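GEO10716p1 (Drosophila melanogaster, PDB 7BTG) probably acts as a phosphatase of the low molecular weight protein tyrosine phosphatase family that removes phosphate from phosphorylated arginine. Local coordinates at residues A[20-25]-A[33-38]; A[14-19]-A[55-60]; A[115-120]-A[142-147]; A[124-129]-A[133-138]. The protein carries 1 engineered substitution. All blocks are in the same frame, centred on the assembly; numbering follows the deposited sequence.

The four contacts fall into two nested pairs, one after the other along the chain of this small parallel alpha/beta fold. Contact 1 lies inside the loop closed by contact 2, and the two share helix 13-27; their centres are 11 Å apart. Contact 4 lies likewise inside the loop closed by contact 3, both drawing on helix 133-154, with centres 15 Å apart. The two long helices pack through Ile20 and Leu24 on Ile142, Leu143 and Cys146, and through Met16 on Phe135; helix 51-58 joins through Leu56 on Phe135. Contacts 1 and 4, 20 Å apart at their centres, do not touch. Helix 13-27 thus connects to edge strand 34-39 and helix 51-58, and helix 133-154 to the loop segments 115-120 and 124-129.

Contact 1 of 4, residues A[20-25]-A[33-38]; sequences ILKHLV and WYVDSA. With PO4 (phosphate ion), chain C.
Leu21 and Val35 meet methyl to methyl in the buried middle of this helix-strand interface, where Leu21 CD2 lies 3.8 Å from Val35 CG2 as the two side chains pass at a slant. The leucine holds CG anti to the backbone N (chi1 -179°), which carries its branch over to the strand. One turn on, Val25 CG1 comes obliquely to the Trp33 ring, 3.9 Å from CE3; Leu21 CD2 approaches the far end of the same indole, 4.1 Å from CZ3.

Lys22 behaves differently. Beyond CG its chain is extended and runs past Val35 in the opposite sense, bringing CE to 3.4 Å from Val35 O. Its ammonium group pairs chiefly with Glu18, and NZ adds a weak hydrogen bond of 3.2 Å to O1 of a phosphate ion, probably from the crystallisation liquor, that His66 also holds. A leucine in its place would probably leave the Glu18 carboxylate without this charged mate and deprive the phosphate of one of its donors. Helix and strand here are successive elements of a beta-alpha-beta crossover, strand 2-7, helix 13-27 and strand 34-39, within the parallel sheet.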
loop_
_atom_site.group_PDB
_atom_site.type_symbol
_atom_site.label_atom_id
_atom_site.label_comp_id
_atom_site.label_asym_id
_atom_site.label_seq_id
_atom_site.Cartn_x
_atom_site.Cartn_y
_atom_site.Cartn_z
ATOM N N ILE A 20 -1.434 -4.648 7.305
ATOM C CA ILE A 20 -1.126 -6.044 6.994
ATOM C C ILE A 20 0.377 -6.293 7.038
ATOM O O ILE A 20 0.852 -7.245 7.671
ATOM C CB ILE A 20 -1.703 -6.421 5.619
ATOM C CG1 ILE A 20 -3.169 -6.817 5.756
ATOM C CG2 ILE A 20 -0.866 -7.529 4.970
ATOM C CD1 ILE A 20 -3.893 -6.939 4.437
ATOM N N LEU A 21 1.145 -5.452 6.348
ATOM C CA LEU A 21 2.586 -5.637 6.312
ATOM C C LEU A 21 3.195 -5.374 7.679
ATOM O O LEU A 21 4.175 -6.027 8.065
ATOM C CB LEU A 21 3.217 -4.716 5.268
ATOM C CG LEU A 21 4.728 -4.909 5.187
ATOM C CD1 LEU A 21 4.988 -6.368 4.839
ATOM C CD2 LEU A 21 5.395 -3.964 4.187
ATOM N N LYS A 22 2.635 -4.407 8.414
ATOM C CA LYS A 22 3.072 -4.179 9.787
ATOM C C LYS A 22 2.926 -5.444 10.629
ATOM O O LYS A 22 3.822 -5.777 11.416
ATOM C CB LYS A 22 2.289 -3.024 10.410
ATOM C CG LYS A 22 3.023 -1.703 10.359
ATOM C CD LYS A 22 2.119 -0.522 10.715
ATOM C CE LYS A 22 2.929 0.776 10.711
ATOM N NZ LYS A 22 2.153 1.908 11.271
ATOM N N HIS A 23 1.809 -6.167 10.464
ATOM C CA HIS A 23 1.607 -7.419 11.183
ATOM C C HIS A 23 2.615 -8.474 10.742
ATOM O O HIS A 23 3.267 -9.109 11.577
ATOM C CB HIS A 23 0.184 -7.929 10.980
ATOM C CG HIS A 23 -0.132 -9.175 11.758
ATOM N ND1 HIS A 23 0.100 -9.288 13.115
ATOM C CD2 HIS A 23 -0.656 -10.365 11.367
ATOM C CE1 HIS A 23 -0.269 -10.490 13.526
ATOM N NE2 HIS A 23 -0.731 -11.162 12.486
ATOM N N LEU A 24 2.768 -8.658 9.431
ATOM C CA LEU A 24 3.701 -9.658 8.930
ATOM C C LEU A 24 5.100 -9.470 9.508
ATOM O O LEU A 24 5.736 -10.449 9.917
ATOM C CB LEU A 24 3.735 -9.628 7.401
ATOM C CG LEU A 24 2.497 -10.192 6.706
ATOM C CD1 LEU A 24 2.616 -9.997 5.199
ATOM C CD2 LEU A 24 2.268 -11.681 7.041
ATOM N N VAL A 25 5.596 -8.227 9.572
ATOM C CA VAL A 25 6.978 -8.044 10.007
ATOM C C VAL A 25 7.148 -8.292 11.494
ATOM O O VAL A 25 8.265 -8.582 11.934
ATOM C CB VAL A 25 7.561 -6.653 9.681
ATOM C CG1 VAL A 25 7.183 -6.209 8.278
ATOM C CG2 VAL A 25 7.183 -5.639 10.739
ATOM N N TRP A 33 12.308 -2.347 10.056
ATOM C CA TRP A 33 11.287 -2.081 9.057
ATOM C C TRP A 33 10.425 -0.901 9.463
ATOM O O TRP A 33 10.072 -0.742 10.636
ATOM C CB TRP A 33 10.403 -3.305 8.841
ATOM C CG TRP A 33 11.018 -4.327 7.934
ATOM C CD1 TRP A 33 12.130 -5.083 8.181
ATOM C CD2 TRP A 33 10.558 -4.705 6.638
ATOM N NE1 TRP A 33 12.391 -5.907 7.114
ATOM C CE2 TRP A 33 11.438 -5.697 6.154
ATOM C CE3 TRP A 33 9.488 -4.306 5.838
ATOM C CZ2 TRP A 33 11.277 -6.290 4.905
ATOM C CZ3 TRP A 33 9.331 -4.897 4.600
ATOM C CH2 TRP A 33 10.217 -5.875 4.145
ATOM N N TYR A 34 10.087 -0.079 8.477
ATOM C CA TYR A 34 9.147 1.015 8.648
ATOM C C TYR A 34 8.141 0.985 7.503
ATOM O O TYR A 34 8.525 0.923 6.329
ATOM C CB TYR A 34 9.874 2.353 8.701
ATOM C CG TYR A 34 8.935 3.514 8.847
ATOM C CD1 TYR A 34 8.114 3.618 9.954
ATOM C CD2 TYR A 34 8.857 4.499 7.873
ATOM C CE1 TYR A 34 7.247 4.676 10.096
ATOM C CE2 TYR A 34 7.996 5.564 8.007
ATOM C CZ TYR A 34 7.191 5.646 9.120
ATOM O OH TYR A 34 6.321 6.700 9.273
ATOM N N VAL A 35 6.863 1.010 7.847
ATOM C CA VAL A 35 5.775 0.888 6.889
ATOM C C VAL A 35 4.839 2.072 7.094
ATOM O O VAL A 35 4.561 2.458 8.233
ATOM C CB VAL A 35 5.022 -0.450 7.060
ATOM C CG1 VAL A 35 3.993 -0.645 5.957
ATOM C CG2 VAL A 35 6.002 -1.612 7.086
ATOM N N ASP A 36 4.368 2.656 5.996
ATOM C CA ASP A 36 3.515 3.837 6.054
ATOM C C ASP A 36 2.603 3.829 4.831
ATOM O O ASP A 36 2.707 2.957 3.964
ATOM C CB ASP A 36 4.361 5.121 6.134
ATOM C CG ASP A 36 3.532 6.356 6.477
ATOM O OD1 ASP A 36 3.989 7.488 6.183
ATOM O OD2 ASP A 36 2.417 6.186 7.023
ATOM N N SER A 37 1.705 4.811 4.746
ATOM C CA SER A 37 0.885 4.895 3.547
ATOM C C SER A 37 0.483 6.344 3.295
ATOM O O SER A 37 0.531 7.195 4.190
ATOM C CB SER A 37 -0.341 3.975 3.623
ATOM O OG SER A 37 -1.258 4.361 4.634
ATOM N N ALA A 38 0.142 6.621 2.034
ATOM C CA ALA A 38 -0.164 7.973 1.599
ATOM C C ALA A 38 -1.062 7.888 0.371
ATOM O O ALA A 38 -1.294 6.802 -0.177
ATOM C CB ALA A 38 1.121 8.763 1.321
HETATM P P PO4 C . 0.642 5.673 11.033
HETATM O O1 PO4 C . 1.793 5.056 11.801
HETATM O O2 PO4 C . -0.529 4.712 10.944
HETATM O O3 PO4 C . 0.186 6.907 11.768
HETATM O O4 PO4 C . 1.161 6.120 9.670
#

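Contact 2 of 4, residues A[14-19]-A[55-60]; sequences SPMAEA and QLLKQH
Met16 and Leu57 cross at a slant, and the branched end of the leucine closes on a single methylene of the methionine. Leu57 points from helix 51-58 at its neighbour with CG beside its own backbone N (chi1 -76°), which thrusts the fork forward: CD1 comes to 3.8 Å from Met16 CG, while CD2 stands 4.0 Å from that same Met16 carbon. The methine between them, Leu57 CG, is 3.9 Å from Met16 CG, so three carbons of one side chain crowd round one of the other. Leu57 CD1 also reaches back to Ala19 CB, at 4.4 Å, so a single methyl spans Met16 and Ala19, one helical turn apart.

The two helices belong to the alpha/beta fold of the low molecular weight phosphatases; helix 13-27 follows directly on the phosphate-binding loop, and helix 51-58 packs against it here through apolar side chains, with no hydrogen bond between the two segments. Past CG the methionine runs straight and then bends at chi3 (-59°), turning its methyl toward Phe135 of helix 133-154. The sulfur, left nearer helix 51-58, approaches Leu56 loosely, with Met16 SD 4.5 Å from Leu56 CD2. Leu56 in turn rests on Phe135 and Asn136. Just beyond the helix, the His60 ring stacks with Tyr139 and holds the edge atom CD2 in plane with Leu56 O, 3.3 Å away.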
loop_
_atom_site.group_PDB
_atom_site.type_symbol
_atom_site.label_atom_id
_atom_site.label_comp_id
_atom_site.label_asym_id
_atom_site.label_seq_id
_atom_site.Cartn_x
_atom_site.Cartn_y
_atom_site.Cartn_z
ATOM N N SER A 14 -4.537 1.397 0.717
ATOM C CA SER A 14 -3.217 1.635 1.279
ATOM C C SER A 14 -3.179 1.483 2.803
ATOM O O SER A 14 -2.203 0.919 3.326
ATOM C CB SER A 14 -2.654 3.000 0.845
ATOM O OG SER A 14 -3.590 4.073 0.856
ATOM N N PRO A 15 -4.181 1.943 3.565
ATOM C CA PRO A 15 -4.111 1.701 5.017
ATOM C C PRO A 15 -4.220 0.230 5.360
ATOM O O PRO A 15 -3.600 -0.223 6.329
ATOM C CB PRO A 15 -5.297 2.500 5.580
ATOM C CG PRO A 15 -5.664 3.479 4.509
ATOM C CD PRO A 15 -5.339 2.794 3.213
ATOM N N MET A 16 -4.991 -0.534 4.588
ATOM C CA MET A 16 -5.058 -1.971 4.818
ATOM C C MET A 16 -3.697 -2.614 4.567
ATOM O O MET A 16 -3.190 -3.386 5.394
ATOM C CB MET A 16 -6.131 -2.593 3.923
ATOM C CG MET A 16 -7.474 -2.762 4.598
ATOM S SD MET A 16 -8.614 -3.697 3.556
ATOM C CE MET A 16 -8.663 -2.650 2.112
ATOM N N ALA A 17 -3.081 -2.290 3.428
ATOM C CA ALA A 17 -1.741 -2.782 3.142
ATOM C C ALA A 17 -0.759 -2.400 4.248
ATOM O O ALA A 17 0.061 -3.221 4.678
ATOM C CB ALA A 17 -1.273 -2.241 1.786
ATOM N N GLU A 18 -0.828 -1.159 4.726
ATOM C CA GLU A 18 0.087 -0.740 5.782
ATOM C C GLU A 18 -0.045 -1.623 7.014
ATOM O O GLU A 18 0.952 -2.098 7.563
ATOM C CB GLU A 18 -0.159 0.712 6.161
ATOM C CG GLU A 18 0.734 1.155 7.306
ATOM C CD GLU A 18 0.425 2.565 7.732
ATOM O OE1 GLU A 18 -0.326 3.231 7.000
ATOM O OE2 GLU A 18 0.930 3.006 8.786
ATOM N N ALA A 19 -1.275 -1.857 7.457
ATOM C CA ALA A 19 -1.492 -2.624 8.677
ATOM C C ALA A 19 -1.123 -4.095 8.485
ATOM O O ALA A 19 -0.565 -4.726 9.394
ATOM C CB ALA A 19 -2.949 -2.490 9.107
ATOM N N GLN A 55 -13.142 -2.500 10.069
ATOM C CA GLN A 55 -13.861 -3.672 10.545
ATOM C C GLN A 55 -13.228 -4.945 10.013
ATOM O O GLN A 55 -12.848 -5.832 10.789
ATOM C CB GLN A 55 -15.332 -3.590 10.145
ATOM C CG GLN A 55 -16.137 -2.693 11.075
ATOM C CD GLN A 55 -15.813 -2.937 12.551
ATOM O OE1 GLN A 55 -16.311 -3.895 13.153
ATOM N NE2 GLN A 55 -14.970 -2.070 13.139
ATOM N N LEU A 56 -13.094 -5.047 8.690
ATOM C CA LEU A 56 -12.439 -6.211 8.105
ATOM C C LEU A 56 -11.066 -6.444 8.729
ATOM O O LEU A 56 -10.685 -7.586 8.998
ATOM C CB LEU A 56 -12.338 -6.035 6.592
ATOM C CG LEU A 56 -11.630 -7.117 5.796
ATOM C CD1 LEU A 56 -12.268 -8.464 6.077
ATOM C CD2 LEU A 56 -11.731 -6.779 4.327
ATOM N N LEU A 57 -10.333 -5.373 9.014
ATOM C CA LEU A 57 -9.037 -5.518 9.666
ATOM C C LEU A 57 -9.176 -6.087 11.076
ATOM O O LEU A 57 -8.495 -7.057 11.427
ATOM C CB LEU A 57 -8.319 -4.175 9.694
ATOM C CG LEU A 57 -7.716 -3.773 8.349
ATOM C CD1 LEU A 57 -7.248 -2.335 8.402
ATOM C CD2 LEU A 57 -6.561 -4.706 7.999
ATOM N N LYS A 58 -10.039 -5.484 11.908
ATOM C CA LYS A 58 -10.281 -6.012 13.250
ATOM C C LYS A 58 -10.691 -7.476 13.206
ATOM O O LYS A 58 -10.194 -8.296 13.986
ATOM C CB LYS A 58 -11.352 -5.188 13.966
ATOM C CG LYS A 58 -12.168 -6.000 14.989
ATOM C CD LYS A 58 -13.203 -5.174 15.728
ATOM C CE LYS A 58 -12.635 -4.577 17.011
ATOM N NZ LYS A 58 -13.684 -3.806 17.742
ATOM N N GLN A 59 -11.589 -7.824 12.297
ATOM C CA GLN A 59 -11.960 -9.212 12.101
ATOM C C GLN A 59 -10.758 -10.113 11.802
ATOM O O GLN A 59 -10.886 -11.337 11.901
ATOM C CB GLN A 59 -13.007 -9.256 10.988
ATOM C CG GLN A 59 -13.178 -10.555 10.257
ATOM C CD GLN A 59 -14.176 -10.418 9.138
ATOM O OE1 GLN A 59 -15.105 -9.613 9.226
ATOM N NE2 GLN A 59 -13.983 -11.181 8.067
ATOM N N HIS A 60 -9.589 -9.546 11.480
ATOM C CA HIS A 60 -8.364 -10.319 11.305
ATOM C C HIS A 60 -7.311 -9.984 12.352
ATOM O O HIS A 60 -6.126 -10.265 12.147
ATOM C CB HIS A 60 -7.791 -10.111 9.905
ATOM C CG HIS A 60 -8.512 -10.876 8.846
ATOM N ND1 HIS A 60 -8.161 -12.158 8.489
ATOM C CD2 HIS A 60 -9.579 -10.548 8.078
ATOM C CE1 HIS A 60 -8.964 -12.582 7.528
ATOM N NE2 HIS A 60 -9.838 -11.627 7.263
#

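Contact 3 of 4, residues A[115-120]-A[142-147]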
loop_
_atom_site.group_PDB
_atom_site.type_symbol
_atom_site.label_atom_id
_atom_site.label_comp_id
_atom_site.label_asym_id
_atom_site.label_seq_id
_atom_site.Cartn_x
_atom_site.Cartn_y
_atom_site.Cartn_z
ATOM N N ILE A 115 1.884 -10.820 -7.063
ATOM C CA ILE A 115 0.978 -11.959 -6.981
ATOM C C ILE A 115 1.447 -13.079 -7.901
ATOM O O ILE A 115 1.395 -14.262 -7.540
ATOM C CB ILE A 115 -0.467 -11.531 -7.301
ATOM C CG1 ILE A 115 -1.027 -10.690 -6.158
ATOM C CG2 ILE A 115 -1.347 -12.763 -7.509
ATOM C CD1 ILE A 115 -2.518 -10.455 -6.255
ATOM N N GLY A 116 1.927 -12.725 -9.093
ATOM C CA GLY A 116 2.403 -13.701 -10.047
ATOM C C GLY A 116 1.371 -14.170 -11.042
ATOM O O GLY A 116 1.664 -15.076 -11.831
ATOM N N ARG A 117 0.166 -13.611 -11.011
ATOM C CA ARG A 117 -0.867 -13.891 -12.003
ATOM C C ARG A 117 -1.303 -12.554 -12.569
ATOM O O ARG A 117 -1.998 -11.793 -11.888
ATOM C CB ARG A 117 -2.056 -14.627 -11.386
ATOM C CG ARG A 117 -1.663 -15.851 -10.598
ATOM C CD ARG A 117 -2.872 -16.600 -10.083
ATOM N NE ARG A 117 -3.598 -15.868 -9.043
ATOM C CZ ARG A 117 -3.212 -15.766 -7.770
ATOM N NH1 ARG A 117 -2.083 -16.329 -7.346
ATOM N NH2 ARG A 117 -3.952 -15.078 -6.912
ATOM N N LYS A 118 -0.895 -12.268 -13.807
ATOM C CA LYS A 118 -1.196 -10.972 -14.405
ATOM C C LYS A 118 -2.685 -10.668 -14.394
ATOM O O LYS A 118 -3.078 -9.503 -14.270
ATOM C CB LYS A 118 -0.653 -10.903 -15.835
ATOM C CG LYS A 118 0.783 -10.401 -15.920
ATOM N N GLU A 119 -3.532 -11.685 -14.486
ATOM C CA GLU A 119 -4.954 -11.375 -14.426
ATOM C C GLU A 119 -5.404 -10.975 -13.024
ATOM O O GLU A 119 -6.574 -10.624 -12.843
ATOM C CB GLU A 119 -5.783 -12.559 -14.944
ATOM C CG GLU A 119 -5.948 -13.730 -13.972
ATOM C CD GLU A 119 -4.830 -14.765 -14.080
ATOM O OE1 GLU A 119 -3.814 -14.504 -14.772
ATOM O OE2 GLU A 119 -4.974 -15.843 -13.466
ATOM N N ASP A 120 -4.504 -10.990 -12.037
ATOM C CA ASP A 120 -4.808 -10.557 -10.678
ATOM C C ASP A 120 -3.893 -9.427 -10.220
ATOM O O ASP A 120 -3.785 -9.171 -9.018
ATOM C CB ASP A 120 -4.722 -11.741 -9.717
ATOM C CG ASP A 120 -6.020 -12.494 -9.638
ATOM O OD1 ASP A 120 -6.903 -12.064 -8.861
ATOM O OD2 ASP A 120 -6.168 -13.493 -10.375
ATOM N N ILE A 142 -3.913 -8.035 -1.381
ATOM C CA ILE A 142 -2.862 -7.325 -0.663
ATOM C C ILE A 142 -2.068 -8.299 0.201
ATOM O O ILE A 142 -0.836 -8.218 0.288
ATOM C CB ILE A 142 -3.462 -6.171 0.165
ATOM C CG1 ILE A 142 -3.973 -5.039 -0.741
ATOM C CG2 ILE A 142 -2.428 -5.612 1.100
ATOM C CD1 ILE A 142 -4.958 -4.079 -0.041
ATOM N N LEU A 143 -2.760 -9.238 0.843
ATOM C CA LEU A 143 -2.083 -10.209 1.694
ATOM C C LEU A 143 -1.119 -11.077 0.885
ATOM O O LEU A 143 0.060 -11.191 1.233
ATOM C CB LEU A 143 -3.118 -11.072 2.411
ATOM C CG LEU A 143 -2.575 -12.146 3.346
ATOM C CD1 LEU A 143 -1.582 -11.528 4.317
ATOM C CD2 LEU A 143 -3.738 -12.766 4.077
ATOM N N GLU A 144 -1.588 -11.675 -0.218
ATOM C CA GLU A 144 -0.675 -12.494 -1.008
ATOM C C GLU A 144 0.471 -11.654 -1.539
ATOM O O GLU A 144 1.635 -12.082 -1.484
ATOM C CB GLU A 144 -1.393 -13.189 -2.164
ATOM C CG GLU A 144 -0.451 -14.114 -2.958
ATOM C CD GLU A 144 -1.145 -14.862 -4.095
ATOM O OE1 GLU A 144 -2.396 -14.821 -4.164
ATOM O OE2 GLU A 144 -0.436 -15.497 -4.918
ATOM N N SER A 145 0.158 -10.440 -2.028
ATOM C CA SER A 145 1.177 -9.552 -2.579
ATOM C C SER A 145 2.271 -9.279 -1.562
ATOM O O SER A 145 3.460 -9.383 -1.877
ATOM C CB SER A 145 0.553 -8.222 -3.035
ATOM O OG SER A 145 -0.446 -8.399 -4.016
ATOM N N CYS A 146 1.892 -8.896 -0.339
ATOM C CA CYS A 146 2.901 -8.662 0.690
ATOM C C CYS A 146 3.678 -9.940 1.007
ATOM O O CYS A 146 4.883 -9.897 1.286
ATOM C CB CYS A 146 2.251 -8.126 1.971
ATOM S SG CYS A 146 1.593 -6.448 1.899
ATOM N N GLU A 147 2.996 -11.084 1.020
ATOM C CA GLU A 147 3.684 -12.333 1.339
ATOM C C GLU A 147 4.758 -12.651 0.311
ATOM O O GLU A 147 5.913 -12.910 0.666
ATOM C CB GLU A 147 2.680 -13.470 1.424
ATOM C CG GLU A 147 1.658 -13.234 2.478
ATOM C CD GLU A 147 1.249 -14.482 3.162
ATOM O OE1 GLU A 147 2.141 -15.200 3.654
ATOM O OE2 GLU A 147 0.032 -14.751 3.180
#
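Glu144 OE2 is gripped by two arginines: Arg117 NH1 reaches it at 3.0 Å from across the contact, and Arg148 adds NE from the same helix. Arg117 approaches end-on and with two nitrogens, NH2 going to the other oxygen, Glu144 OE1, at 3.2 Å. The match is not flat. Guanidinium and carboxylate planes are turned 33° apart; OE1 lies close to the guanidinium plane, whereas OE2, met on its syn lone pair, is tilted from it. A bend at chi3 of -69° folds the arginine back toward the helix, and the extended glutamate, with CG anti to its backbone N (chi1 -177°), comes to meet it nearly at a right angle.

Ile115 packs beside this pair. Its CG2 lies 3.4 Å above one face of the Arg117 guanidinium plane, offset toward the rim, and CG1 packs 3.2 Å from Ser145 OG, a hydroxyl bonded to the carbonyl of Gln141. Arg117 also has a long, weaker pairing with Asp120, NE to OD2 at 3.7 Å, and the backbone of Asp120 bonds to Gln141. These charged groups form a salt-bridge network, here tying the loop after the last strand, 107-110, to the final helix.

Contact 4 of 4, residues A[124-129]-A[133-138]; sequences EDPYFI and GGFNAA
Torsions of chi1 -89° and chi2 -91° turn the Phe135 ring broadside to Pro126, and the two side chains cross at about a right angle. The result is a CH-pi contact at the Asp-Pro-Tyr loop, here Asp125-Pro126-Tyr127, which in low molecular weight phosphatases carries the general-acid aspartate: Pro126 CG lies 3.8 Å from the Phe135 ring centroid, 6° off the ring normal and so over the centre of the face. Pro126 CB leans on the same ring nearer its rim, 3.7 Å from CD2. Met16, Leu56 and Cys12 also touch the phenylalanine. With an alanine in place of Phe135, Pro126 would probably lose this flat support, leaving a gap between Pro126, Met16 and Leu56.

Beside the ring, Gly134 brings the backbones close, with its carbonyl carbon 3.6 Å from Pro126 CB; a side chain there would be tight against both Pro126 and Ile129. The loop shape is fixed from within by a type I turn from Pro126 to Ile129 and by an Asx turn, in which Asp125 OD1 accepts from Tyr127 N at 2.8 Å from above the carboxylate plane. A bound phosphate ion, probably from the crystallisation liquor, lies close to Pro126. Two waters complete the join: one donates to both Glu124 O and Gly134 O, and the other accepts from Phe135 N at 3.2 Å and donates to Ile129 O at 3.3 Å.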
loop_
_atom_site.group_PDB
_atom_site.type_symbol
_atom_site.label_atom_id
_atom_site.label_comp_id
_atom_site.label_asym_id
_atom_site.label_seq_id
_atom_site.Cartn_x
_atom_site.Cartn_y
_atom_site.Cartn_z
ATOM N N GLU A 124 -8.228 -3.190 -7.091
ATOM C CA GLU A 124 -9.248 -2.191 -7.386
ATOM C C GLU A 124 -9.691 -1.436 -6.142
ATOM O O GLU A 124 -9.795 -2.000 -5.047
ATOM C CB GLU A 124 -10.481 -2.842 -8.015
ATOM C CG GLU A 124 -10.191 -3.807 -9.161
ATOM C CD GLU A 124 -9.924 -3.098 -10.481
ATOM O OE1 GLU A 124 -9.206 -2.065 -10.472
ATOM O OE2 GLU A 124 -10.445 -3.571 -11.524
ATOM N N ASP A 125 -9.981 -0.145 -6.331
ATOM C CA ASP A 125 -10.530 0.738 -5.302
ATOM C C ASP A 125 -11.873 0.221 -4.804
ATOM O O ASP A 125 -12.831 0.190 -5.581
ATOM C CB ASP A 125 -10.711 2.154 -5.854
ATOM C CG ASP A 125 -11.062 3.156 -4.775
ATOM O OD1 ASP A 125 -11.351 2.748 -3.621
ATOM O OD2 ASP A 125 -11.032 4.359 -5.075
ATOM N N PRO A 126 -11.994 -0.178 -3.537
ATOM C CA PRO A 126 -13.286 -0.645 -3.011
ATOM C C PRO A 126 -14.189 0.448 -2.467
ATOM O O PRO A 126 -15.314 0.133 -2.076
ATOM C CB PRO A 126 -12.858 -1.575 -1.866
ATOM C CG PRO A 126 -11.634 -0.922 -1.321
ATOM C CD PRO A 126 -10.917 -0.331 -2.543
ATOM N N TYR A 127 -13.717 1.700 -2.436
ATOM C CA TYR A 127 -14.439 2.803 -1.793
ATOM C C TYR A 127 -15.912 2.848 -2.180
ATOM O O TYR A 127 -16.777 3.027 -1.318
ATOM C CB TYR A 127 -13.772 4.138 -2.143
ATOM C CG TYR A 127 -14.234 5.331 -1.321
ATOM C CD1 TYR A 127 -15.321 6.113 -1.724
ATOM C CD2 TYR A 127 -13.570 5.691 -0.164
ATOM C CE1 TYR A 127 -15.740 7.213 -0.964
ATOM C CE2 TYR A 127 -13.984 6.784 0.598
ATOM C CZ TYR A 127 -15.067 7.537 0.189
ATOM O OH TYR A 127 -15.453 8.607 0.957
ATOM N N PHE A 128 -16.220 2.681 -3.461
ATOM C CA PHE A 128 -17.566 2.890 -3.985
ATOM C C PHE A 128 -18.277 1.585 -4.312
ATOM O O PHE A 128 -19.354 1.604 -4.917
ATOM C CB PHE A 128 -17.502 3.752 -5.242
ATOM C CG PHE A 128 -16.579 3.187 -6.283
ATOM C CD1 PHE A 128 -15.258 3.601 -6.351
ATOM C CD2 PHE A 128 -17.020 2.216 -7.160
ATOM C CE1 PHE A 128 -14.406 3.069 -7.289
ATOM C CE2 PHE A 128 -16.170 1.668 -8.099
ATOM C CZ PHE A 128 -14.853 2.099 -8.164
ATOM N N ILE A 129 -17.681 0.456 -3.964
ATOM C CA ILE A 129 -18.252 -0.849 -4.253
ATOM C C ILE A 129 -19.181 -1.207 -3.104
ATOM O O ILE A 129 -18.762 -1.221 -1.941
ATOM C CB ILE A 129 -17.149 -1.900 -4.430
ATOM C CG1 ILE A 129 -16.314 -1.575 -5.667
ATOM C CG2 ILE A 129 -17.755 -3.285 -4.535
ATOM C CD1 ILE A 129 -17.089 -1.659 -6.985
ATOM N N GLY A 133 -17.605 -7.110 -0.743
ATOM C CA GLY A 133 -16.894 -7.896 -1.744
ATOM C C GLY A 133 -15.651 -7.210 -2.282
ATOM O O GLY A 133 -14.631 -7.858 -2.535
ATOM N N GLY A 134 -15.710 -5.890 -2.461
ATOM C CA GLY A 134 -14.532 -5.178 -2.921
ATOM C C GLY A 134 -13.425 -5.157 -1.884
ATOM O O GLY A 134 -12.254 -5.318 -2.219
ATOM N N PHE A 135 -13.775 -4.952 -0.614
ATOM C CA PHE A 135 -12.748 -4.952 0.419
ATOM C C PHE A 135 -12.143 -6.338 0.587
ATOM O O PHE A 135 -10.943 -6.468 0.845
ATOM C CB PHE A 135 -13.320 -4.466 1.742
ATOM C CG PHE A 135 -13.229 -2.983 1.933
ATOM C CD1 PHE A 135 -12.124 -2.416 2.547
ATOM C CD2 PHE A 135 -14.256 -2.153 1.499
ATOM C CE1 PHE A 135 -12.039 -1.055 2.726
ATOM C CE2 PHE A 135 -14.171 -0.786 1.665
ATOM C CZ PHE A 135 -13.061 -0.239 2.288
ATOM N N ASN A 136 -12.956 -7.385 0.425
ATOM C CA ASN A 136 -12.477 -8.743 0.669
ATOM C C ASN A 136 -11.497 -9.173 -0.407
ATOM O O ASN A 136 -10.431 -9.714 -0.103
ATOM C CB ASN A 136 -13.656 -9.719 0.751
ATOM C CG ASN A 136 -14.463 -9.543 2.020
ATOM O OD1 ASN A 136 -13.906 -9.268 3.086
ATOM N ND2 ASN A 136 -15.772 -9.675 1.913
ATOM N N ALA A 137 -11.841 -8.937 -1.675
ATOM C CA ALA A 137 -10.886 -9.190 -2.748
ATOM C C ALA A 137 -9.591 -8.407 -2.536
ATOM O O ALA A 137 -8.490 -8.955 -2.691
ATOM C CB ALA A 137 -11.509 -8.836 -4.097
ATOM N N ALA A 138 -9.699 -7.123 -2.180
ATOM C CA ALA A 138 -8.496 -6.313 -2.010
ATOM C C ALA A 138 -7.643 -6.836 -0.867
ATOM O O ALA A 138 -6.409 -6.870 -0.962
ATOM C CB ALA A 138 -8.869 -4.846 -1.770
HETATM O O HOH W 1 -11.427 -4.684 -5.108
HETATM O O HOH W 2 -16.582 -3.463 -1.033
#